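Local atomic coordinates of aminotransferase (Paracoccus denitrificans, PDB entry 4GRX), a protein that probably transfers amino groups between amines and carbonyl compounds as a pyridoxal-phosphate-dependent class III omega-aminotransferase. Residues T46-V54 with M71-G79; L357-F368 with L435-E443. All coordinates share one frame; numbering follows the deposited sequence.

Interaction 1: T46-V54 with M71-G79; sequences THGEGPYIV and MVAGFDHKG
G50, at the tip of a beta hairpin, is held by two residues, F75 and D76, of the loop M71-H77 that leads into the helix 78-90. The hairpin joins strands 43-49 and 52-55, the first two of a mixed four-stranded sheet in this class III aminotransferase, through a type II' turn from E49 to Y52. Positive phi at G50, the second residue of the turn, fits that turn type.

Two hydrogen bonds carry the polar part, one to each end of G50. Its N-H runs almost straight (172°) to D76 OD1 at 2.8 Å, meeting the oxygen from above the carboxylate plane. G50 O in turn accepts the N-H of F75, N to O also 2.8 Å. The D76 carboxyl carbon sits between its own backbone N and carbonyl carbon (chi1 77°), which brings OD1 back over the turn, 3.5 Å from E49 CA. The carboxylate of E49 instead forms a salt bridge with R60, on strand 60-63 two places across the sheet.

The apolar part belongs to F75. Its CB lies 3.8 Å from G48 CA, where a side chain on G48 would collide with it, and the ring runs on past the carbonyl oxygens of P51 and Y52; P51 O lies at the ring edge. I53 also packs on Y94 of the second subunit, so the hairpin faces the dimer partner as well as this loop. I53 CG2 makes a CH-pi contact over one face of the F75 ring, 3.6 Å from its centroid and 12° off the ring normal.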
loop_
_atom_site.group_PDB
_atom_site.type_symbol
_atom_site.label_atom_id
_atom_site.label_comp_id
_atom_site.label_asym_id
_atom_site.label_seq_id
_atom_site.Cartn_x
_atom_site.Cartn_y
_atom_site.Cartn_z
ATOM N N THR A 46 -18.854 -6.762 14.371
ATOM C CA THR A 46 -18.443 -5.952 15.502
ATOM C C THR A 46 -17.239 -6.495 16.252
ATOM O O THR A 46 -16.456 -5.708 16.774
ATOM C CB THR A 46 -19.596 -5.704 16.494
ATOM O OG1 THR A 46 -20.094 -6.957 16.949
ATOM C CG2 THR A 46 -20.709 -4.940 15.826
ATOM N N HIS A 47 -17.106 -7.820 16.314
ATOM C CA HIS A 47 -16.008 -8.489 17.030
ATOM C C HIS A 47 -15.958 -9.936 16.684
ATOM O O HIS A 47 -16.700 -10.390 15.817
ATOM C CB HIS A 47 -16.186 -8.362 18.531
ATOM C CG HIS A 47 -17.439 -9.009 19.040
ATOM N ND1 HIS A 47 -18.644 -8.416 18.949
ATOM C CD2 HIS A 47 -17.649 -10.237 19.648
ATOM C CE1 HIS A 47 -19.583 -9.222 19.480
ATOM N NE2 HIS A 47 -18.974 -10.337 19.910
ATOM N N GLY A 48 -15.102 -10.683 17.376
ATOM C CA GLY A 48 -14.963 -12.122 17.147
ATOM C C GLY A 48 -14.477 -12.884 18.372
ATOM O O GLY A 48 -14.115 -12.285 19.376
ATOM N N GLU A 49 -14.495 -14.208 18.303
ATOM C CA GLU A 49 -13.996 -15.060 19.385
ATOM C C GLU A 49 -13.398 -16.306 18.752
ATOM O O GLU A 49 -14.096 -17.083 18.092
ATOM C CB GLU A 49 -15.110 -15.472 20.343
ATOM C CG GLU A 49 -15.850 -14.328 21.014
ATOM C CD GLU A 49 -17.117 -14.784 21.726
ATOM O OE1 GLU A 49 -17.381 -16.012 21.744
ATOM O OE2 GLU A 49 -17.856 -13.924 22.268
ATOM N N GLY A 50 -12.105 -16.503 18.959
ATOM C CA GLY A 50 -11.425 -17.591 18.305
ATOM C C GLY A 50 -11.634 -17.412 16.814
ATOM O O GLY A 50 -11.445 -16.312 16.288
ATOM N N PRO A 51 -12.045 -18.489 16.124
ATOM C CA PRO A 51 -12.288 -18.446 14.680
ATOM C C PRO A 51 -13.704 -17.991 14.315
ATOM O O PRO A 51 -14.146 -18.182 13.180
ATOM C CB PRO A 51 -12.053 -19.892 14.259
ATOM C CG PRO A 51 -12.421 -20.702 15.465
ATOM C CD PRO A 51 -12.221 -19.843 16.681
ATOM N N TYR A 52 -14.398 -17.373 15.264
ATOM C CA TYR A 52 -15.757 -16.882 15.040
ATOM C C TYR A 52 -15.818 -15.377 14.935
ATOM O O TYR A 52 -15.098 -14.673 15.635
ATOM C CB TYR A 52 -16.691 -17.315 16.164
ATOM C CG TYR A 52 -16.839 -18.795 16.304
ATOM C CD1 TYR A 52 -16.010 -19.515 17.165
ATOM C CD2 TYR A 52 -17.797 -19.478 15.574
ATOM C CE1 TYR A 52 -16.133 -20.882 17.286
ATOM C CE2 TYR A 52 -17.931 -20.844 15.688
ATOM C CZ TYR A 52 -17.102 -21.535 16.552
ATOM O OH TYR A 52 -17.240 -22.884 16.666
ATOM N N ILE A 53 -16.683 -14.905 14.042
ATOM C CA ILE A 53 -17.069 -13.499 13.979
ATOM C C ILE A 53 -18.552 -13.383 14.344
ATOM O O ILE A 53 -19.311 -14.371 14.281
ATOM C CB ILE A 53 -16.761 -12.852 12.605
ATOM C CG1 ILE A 53 -17.625 -13.471 11.492
ATOM C CG2 ILE A 53 -15.266 -12.954 12.279
ATOM C CD1 ILE A 53 -17.512 -12.781 10.151
ATOM N N VAL A 54 -18.941 -12.180 14.771
ATOM C CA VAL A 54 -20.289 -11.891 15.277
ATOM C C VAL A 54 -20.724 -10.552 14.697
ATOM O O VAL A 54 -20.001 -9.562 14.845
ATOM C CB VAL A 54 -20.291 -11.781 16.825
ATOM C CG1 VAL A 54 -21.656 -11.387 17.364
ATOM C CG2 VAL A 54 -19.821 -13.081 17.451
ATOM N N MET A 71 -5.914 -13.993 9.348
ATOM C CA MET A 71 -6.215 -14.050 10.799
ATOM C C MET A 71 -5.937 -15.433 11.425
ATOM O O MET A 71 -6.779 -16.002 12.120
ATOM C CB MET A 71 -7.657 -13.619 11.089
ATOM C CG MET A 71 -8.084 -12.366 10.365
ATOM S SD MET A 71 -7.803 -10.906 11.357
ATOM C CE MET A 71 -7.603 -9.760 9.981
ATOM N N VAL A 72 -4.744 -15.951 11.189
ATOM C CA VAL A 72 -4.385 -17.305 11.611
ATOM C C VAL A 72 -4.487 -17.543 13.120
ATOM O O VAL A 72 -4.640 -18.680 13.561
ATOM C CB VAL A 72 -2.982 -17.680 11.106
ATOM C CG1 VAL A 72 -2.929 -17.524 9.588
ATOM C CG2 VAL A 72 -1.931 -16.812 11.787
ATOM N N ALA A 73 -4.412 -16.470 13.899
ATOM C CA ALA A 73 -4.528 -16.590 15.338
ATOM C C ALA A 73 -5.936 -16.247 15.844
ATOM O O ALA A 73 -6.138 -15.972 17.023
ATOM C CB ALA A 73 -3.476 -15.733 16.020
ATOM N N GLY A 74 -6.906 -16.271 14.937
ATOM C CA GLY A 74 -8.276 -15.931 15.284
ATOM C C GLY A 74 -8.536 -14.442 15.447
ATOM O O GLY A 74 -7.710 -13.602 15.090
ATOM N N PHE A 75 -9.698 -14.121 15.999
ATOM C CA PHE A 75 -10.171 -12.748 16.041
ATOM C C PHE A 75 -10.107 -12.110 17.420
ATOM O O PHE A 75 -10.583 -10.991 17.605
ATOM C CB PHE A 75 -11.590 -12.688 15.480
ATOM C CG PHE A 75 -11.693 -13.172 14.068
ATOM C CD1 PHE A 75 -11.288 -12.364 13.018
ATOM C CD2 PHE A 75 -12.180 -14.442 13.791
ATOM C CE1 PHE A 75 -11.370 -12.811 11.709
ATOM C CE2 PHE A 75 -12.274 -14.898 12.483
ATOM C CZ PHE A 75 -11.872 -14.080 11.440
ATOM N N ASP A 76 -9.526 -12.808 18.392
ATOM C CA ASP A 76 -9.357 -12.207 19.713
ATOM C C ASP A 76 -8.174 -12.748 20.512
ATOM O O ASP A 76 -8.229 -12.784 21.737
ATOM C CB ASP A 76 -10.678 -12.261 20.523
ATOM C CG ASP A 76 -10.982 -13.647 21.097
ATOM O OD1 ASP A 76 -10.646 -14.674 20.467
ATOM O OD2 ASP A 76 -11.582 -13.709 22.198
ATOM N N HIS A 77 -7.105 -13.147 19.828
ATOM C CA HIS A 77 -5.911 -13.660 20.498
ATOM C C HIS A 77 -5.352 -12.689 21.499
ATOM O O HIS A 77 -4.885 -11.605 21.145
ATOM C CB HIS A 77 -4.843 -14.034 19.495
ATOM C CG HIS A 77 -3.709 -14.809 20.090
ATOM N ND1 HIS A 77 -2.647 -14.214 20.653
ATOM C CD2 HIS A 77 -3.498 -16.181 20.206
ATOM C CE1 HIS A 77 -1.796 -15.154 21.110
ATOM N NE2 HIS A 77 -2.315 -16.356 20.834
ATOM N N LYS A 78 -5.379 -13.100 22.766
ATOM C CA LYS A 78 -4.986 -12.255 23.903
ATOM C C LYS A 78 -3.540 -11.762 23.857
ATOM O O LYS A 78 -3.277 -10.597 24.161
ATOM C CB LYS A 78 -5.254 -12.975 25.228
ATOM C CG LYS A 78 -5.422 -12.039 26.417
ATOM C CD LYS A 78 -5.336 -12.775 27.748
ATOM C CE LYS A 78 -5.222 -11.788 28.896
ATOM N NZ LYS A 78 -4.601 -12.424 30.092
ATOM N N GLY A 79 -2.618 -12.649 23.483
ATOM C CA GLY A 79 -1.199 -12.320 23.434
ATOM C C GLY A 79 -0.925 -11.249 22.406
ATOM O O GLY A 79 -0.214 -10.283 22.677
#

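Interaction 2: L357-F368 with L435-E443; sequences LAENVRRLAPRF and LCPPFILTE
N360 reaches from the helix 357-375 with its amide nitrogen between two backbone carbonyls of the loop L435-E443. ND2 gives one bond to F439 O at 2.7 Å, meeting the oxygen nearly head-on (C=O...N 174°), and a second to L441 O at 3.1 Å, which lies in the amide plane. With CG anti to the backbone N (chi1 -160°), the side chain leans out from the helix, and the two acceptors fix how the amide is turned. A leucine here would probably leave both carbonyls without this donor and disturb the turn that presents them.

At the next residue, V361 CG2 sits over a face of the F439 ring, offset toward its rim, 3.4 Å from CD2. L357, about a turn back from N360, meets the same phenylalanine at about a right angle, its CB near the ring edge, while its CD2 runs alongside I440 CG2, the two side chains pointing the same way.

The segment 435-443 leaves the last strand of a three-stranded antiparallel sheet, 432-435, makes a type I turn from P438 to L441, and enters the helix 443-463, for which T442 is the N-cap; the helix 357-375 packs against this connection.

Farther along, F368 turns its ring edge to both L435 CB and the P437 ring, CE2 being 3.7 Å from P437 CD. W391 and F389 also meet the F368 ring. L364 crosses E443 at about a right angle, CD2 lying 3.5 Å from CG. At the exposed end of the contact E443 OE1 stands over one face of the R367 guanidinium, 4.1 Å from NH1, where charge alone can act; R367 NH2 makes its salt bridge with D447.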
loop_
_atom_site.group_PDB
_atom_site.type_symbol
_atom_site.label_atom_id
_atom_site.label_comp_id
_atom_site.label_asym_id
_atom_site.label_seq_id
_atom_site.Cartn_x
_atom_site.Cartn_y
_atom_site.Cartn_z
ATOM N N LEU A 357 0.873 -22.870 16.955
ATOM C CA LEU A 357 -0.104 -22.679 15.874
ATOM C C LEU A 357 0.251 -23.445 14.608
ATOM O O LEU A 357 -0.570 -24.208 14.101
ATOM C CB LEU A 357 -0.322 -21.198 15.572
ATOM C CG LEU A 357 -1.521 -20.605 16.318
ATOM C CD1 LEU A 357 -1.291 -20.543 17.822
ATOM C CD2 LEU A 357 -1.838 -19.223 15.762
ATOM N N ALA A 358 1.470 -23.227 14.110
ATOM C CA ALA A 358 2.041 -23.970 12.969
ATOM C C ALA A 358 2.035 -25.484 13.169
ATOM O O ALA A 358 1.688 -26.219 12.238
ATOM C CB ALA A 358 3.449 -23.484 12.670
ATOM N N GLU A 359 2.402 -25.947 14.375
ATOM C CA GLU A 359 2.371 -27.384 14.655
ATOM C C GLU A 359 0.944 -27.911 14.594
ATOM O O GLU A 359 0.704 -29.011 14.087
ATOM C CB GLU A 359 3.044 -27.751 15.986
ATOM C CG GLU A 359 3.108 -29.256 16.281
ATOM C CD GLU A 359 4.031 -30.044 15.345
ATOM O OE1 GLU A 359 4.189 -29.684 14.157
ATOM O OE2 GLU A 359 4.612 -31.053 15.793
ATOM N N ASN A 360 -0.003 -27.111 15.075
ATOM C CA ASN A 360 -1.424 -27.458 14.964
ATOM C C ASN A 360 -1.865 -27.750 13.516
ATOM O O ASN A 360 -2.696 -28.633 13.281
ATOM C CB ASN A 360 -2.292 -26.374 15.596
ATOM C CG ASN A 360 -3.679 -26.868 15.950
ATOM O OD1 ASN A 360 -3.836 -27.771 16.774
ATOM N ND2 ASN A 360 -4.696 -26.265 15.344
ATOM N N VAL A 361 -1.279 -27.030 12.559
ATOM C CA VAL A 361 -1.560 -27.240 11.137
ATOM C C VAL A 361 -1.029 -28.592 10.678
ATOM O O VAL A 361 -1.746 -29.360 10.030
ATOM C CB VAL A 361 -0.950 -26.122 10.255
ATOM C CG1 VAL A 361 -1.092 -26.444 8.771
ATOM C CG2 VAL A 361 -1.589 -24.781 10.574
ATOM N N ARG A 362 0.230 -28.877 11.009
ATOM C CA ARG A 362 0.851 -30.131 10.613
ATOM C C ARG A 362 0.051 -31.291 11.177
ATOM O O ARG A 362 -0.194 -32.262 10.473
ATOM C CB ARG A 362 2.300 -30.200 11.083
ATOM C CG ARG A 362 3.297 -29.563 10.134
ATOM C CD ARG A 362 4.736 -29.737 10.627
ATOM N NE ARG A 362 5.099 -28.778 11.677
ATOM C CZ ARG A 362 5.432 -27.499 11.469
ATOM N NH1 ARG A 362 5.440 -26.982 10.237
ATOM N NH2 ARG A 362 5.746 -26.721 12.499
ATOM N N ARG A 363 -0.374 -31.157 12.434
ATOM C CA ARG A 363 -1.120 -32.197 13.168
ATOM C C ARG A 363 -2.520 -32.511 12.602
ATOM O O ARG A 363 -2.964 -33.661 12.630
ATOM C CB ARG A 363 -1.252 -31.790 14.639
ATOM C CG ARG A 363 -1.522 -32.934 15.612
ATOM C CD ARG A 363 -2.276 -32.468 16.859
ATOM N NE ARG A 363 -2.055 -31.042 17.107
ATOM C CZ ARG A 363 -2.207 -30.424 18.280
ATOM N NH1 ARG A 363 -2.586 -31.099 19.371
ATOM N NH2 ARG A 363 -1.965 -29.114 18.358
ATOM N N LEU A 364 -3.213 -31.488 12.102
ATOM C CA LEU A 364 -4.613 -31.644 11.715
ATOM C C LEU A 364 -4.821 -31.759 10.212
ATOM O O LEU A 364 -5.942 -32.013 9.765
ATOM C CB LEU A 364 -5.477 -30.529 12.322
ATOM C CG LEU A 364 -5.556 -30.568 13.858
ATOM C CD1 LEU A 364 -6.166 -29.294 14.424
ATOM C CD2 LEU A 364 -6.304 -31.797 14.372
ATOM N N ALA A 365 -3.736 -31.594 9.450
ATOM C CA ALA A 365 -3.766 -31.717 7.986
ATOM C C ALA A 365 -4.295 -33.067 7.500
ATOM O O ALA A 365 -5.066 -33.100 6.538
ATOM C CB ALA A 365 -2.400 -31.418 7.369
ATOM N N PRO A 366 -3.886 -34.180 8.147
ATOM C CA PRO A 366 -4.436 -35.482 7.749
ATOM C C PRO A 366 -5.955 -35.539 7.839
ATOM O O PRO A 366 -6.603 -35.948 6.878
ATOM C CB PRO A 366 -3.805 -36.442 8.758
ATOM C CG PRO A 366 -2.494 -35.814 9.064
ATOM C CD PRO A 366 -2.790 -34.347 9.126
ATOM N N ARG A 367 -6.507 -35.133 8.983
ATOM C CA ARG A 367 -7.952 -35.111 9.199
ATOM C C ARG A 367 -8.708 -34.181 8.227
ATOM O O ARG A 367 -9.796 -34.534 7.736
ATOM C CB ARG A 367 -8.247 -34.704 10.628
ATOM C CG ARG A 367 -9.726 -34.651 10.940
ATOM C CD ARG A 367 -9.968 -33.973 12.277
ATOM N NE ARG A 367 -11.353 -34.122 12.714
ATOM C CZ ARG A 367 -11.777 -35.127 13.464
ATOM N NH1 ARG A 367 -10.924 -36.065 13.847
ATOM N NH2 ARG A 367 -13.049 -35.204 13.822
ATOM N N PHE A 368 -8.125 -33.004 7.973
ATOM C CA PHE A 368 -8.646 -32.007 7.034
ATOM C C PHE A 368 -8.740 -32.626 5.652
ATOM O O PHE A 368 -9.763 -32.507 4.981
ATOM C CB PHE A 368 -7.689 -30.814 6.983
ATOM C CG PHE A 368 -8.319 -29.508 6.548
ATOM C CD1 PHE A 368 -9.327 -29.468 5.582
ATOM C CD2 PHE A 368 -7.854 -28.304 7.077
ATOM C CE1 PHE A 368 -9.886 -28.262 5.187
ATOM C CE2 PHE A 368 -8.392 -27.093 6.678
ATOM C CZ PHE A 368 -9.412 -27.072 5.731
ATOM N N LEU A 435 -11.109 -23.330 1.463
ATOM C CA LEU A 435 -11.136 -23.415 2.901
ATOM C C LEU A 435 -9.734 -23.109 3.393
ATOM O O LEU A 435 -8.754 -23.779 2.995
ATOM C CB LEU A 435 -11.573 -24.809 3.324
ATOM C CG LEU A 435 -13.023 -25.238 3.085
ATOM C CD1 LEU A 435 -13.216 -26.679 3.545
ATOM C CD2 LEU A 435 -14.022 -24.316 3.790
ATOM N N CYS A 436 -9.626 -22.064 4.210
ATOM C CA CYS A 436 -8.343 -21.651 4.782
ATOM C C CYS A 436 -8.527 -21.072 6.185
ATOM O O CYS A 436 -8.252 -19.883 6.419
ATOM C CB CYS A 436 -7.601 -20.669 3.852
ATOM S SG CYS A 436 -8.471 -19.126 3.466
ATOM N N PRO A 437 -8.980 -21.924 7.131
ATOM C CA PRO A 437 -9.345 -21.492 8.485
ATOM C C PRO A 437 -8.133 -21.028 9.313
ATOM O O PRO A 437 -6.997 -21.342 8.958
ATOM C CB PRO A 437 -9.960 -22.759 9.114
ATOM C CG PRO A 437 -9.693 -23.889 8.168
ATOM C CD PRO A 437 -8.864 -23.392 7.033
ATOM N N PRO A 438 -8.365 -20.295 10.423
ATOM C CA PRO A 438 -7.209 -19.976 11.278
ATOM C C PRO A 438 -6.488 -21.236 11.784
ATOM O O PRO A 438 -7.068 -22.328 11.870
ATOM C CB PRO A 438 -7.836 -19.233 12.461
ATOM C CG PRO A 438 -9.171 -18.782 11.990
ATOM C CD PRO A 438 -9.629 -19.814 11.011
ATOM N N PHE A 439 -5.217 -21.063 12.120
ATOM C CA PHE A 439 -4.417 -22.141 12.690
ATOM C C PHE A 439 -4.931 -22.602 14.066
ATOM O O PHE A 439 -4.796 -23.767 14.414
ATOM C CB PHE A 439 -2.943 -21.724 12.769
ATOM C CG PHE A 439 -2.313 -21.361 11.433
ATOM C CD1 PHE A 439 -1.076 -20.717 11.397
ATOM C CD2 PHE A 439 -2.944 -21.654 10.215
ATOM C CE1 PHE A 439 -0.482 -20.389 10.184
ATOM C CE2 PHE A 439 -2.354 -21.322 9.000
ATOM C CZ PHE A 439 -1.120 -20.689 8.982
ATOM N N ILE A 440 -5.535 -21.702 14.835
ATOM C CA ILE A 440 -6.072 -22.028 16.173
ATOM C C ILE A 440 -7.289 -22.977 16.173
ATOM O O ILE A 440 -7.925 -23.197 17.218
ATOM C CB ILE A 440 -6.433 -20.754 16.976
ATOM C CG1 ILE A 440 -7.551 -19.967 16.272
ATOM C CG2 ILE A 440 -5.203 -19.877 17.168
ATOM C CD1 ILE A 440 -8.436 -19.197 17.227
ATOM N N LEU A 441 -7.591 -23.544 15.008
ATOM C CA LEU A 441 -8.791 -24.349 14.790
ATOM C C LEU A 441 -8.729 -25.713 15.479
ATOM O O LEU A 441 -7.766 -26.469 15.275
ATOM C CB LEU A 441 -9.034 -24.550 13.292
ATOM C CG LEU A 441 -10.419 -25.082 12.929
ATOM C CD1 LEU A 441 -11.419 -23.930 12.833
ATOM C CD2 LEU A 441 -10.361 -25.864 11.627
ATOM N N THR A 442 -9.775 -26.022 16.252
ATOM C CA THR A 442 -9.871 -27.265 17.025
ATOM C C THR A 442 -10.599 -28.351 16.224
ATOM O O THR A 442 -11.402 -28.040 15.344
ATOM C CB THR A 442 -10.614 -27.058 18.379
ATOM O OG1 THR A 442 -12.024 -26.875 18.154
ATOM C CG2 THR A 442 -10.051 -25.867 19.179
ATOM N N GLU A 443 -10.332 -29.619 16.536
ATOM C CA GLU A 443 -10.963 -30.744 15.830
ATOM C C GLU A 443 -12.479 -30.616 15.751
ATOM O O GLU A 443 -13.085 -31.025 14.761
ATOM C CB GLU A 443 -10.577 -32.086 16.463
ATOM C CG GLU A 443 -9.073 -32.315 16.517
ATOM C CD GLU A 443 -8.676 -33.612 17.195
ATOM O OE1 GLU A 443 -9.558 -34.469 17.409
ATOM O OE2 GLU A 443 -7.474 -33.785 17.506
#

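How the interactions relate
Interaction 2 is the more buried and the more extensive, 610 against 304 Å² of surface, and mostly apolar, with its cross-segment charge pair at the exposed end, R367 with E443. Interaction 1 is partly buried and depends more on backbone atoms at a hairpin tip; it also lies beside the second subunit, whereas no other chain touches the segments of interaction 2. A side-chain carboxylate accepts from the backbone in the first, and a side-chain amide donates to it in the second. The two share no element, but their loops touch: P438 CB packs on M71 O and V72 O, and I440 CD1 lies 3.6 Å from G50 CA.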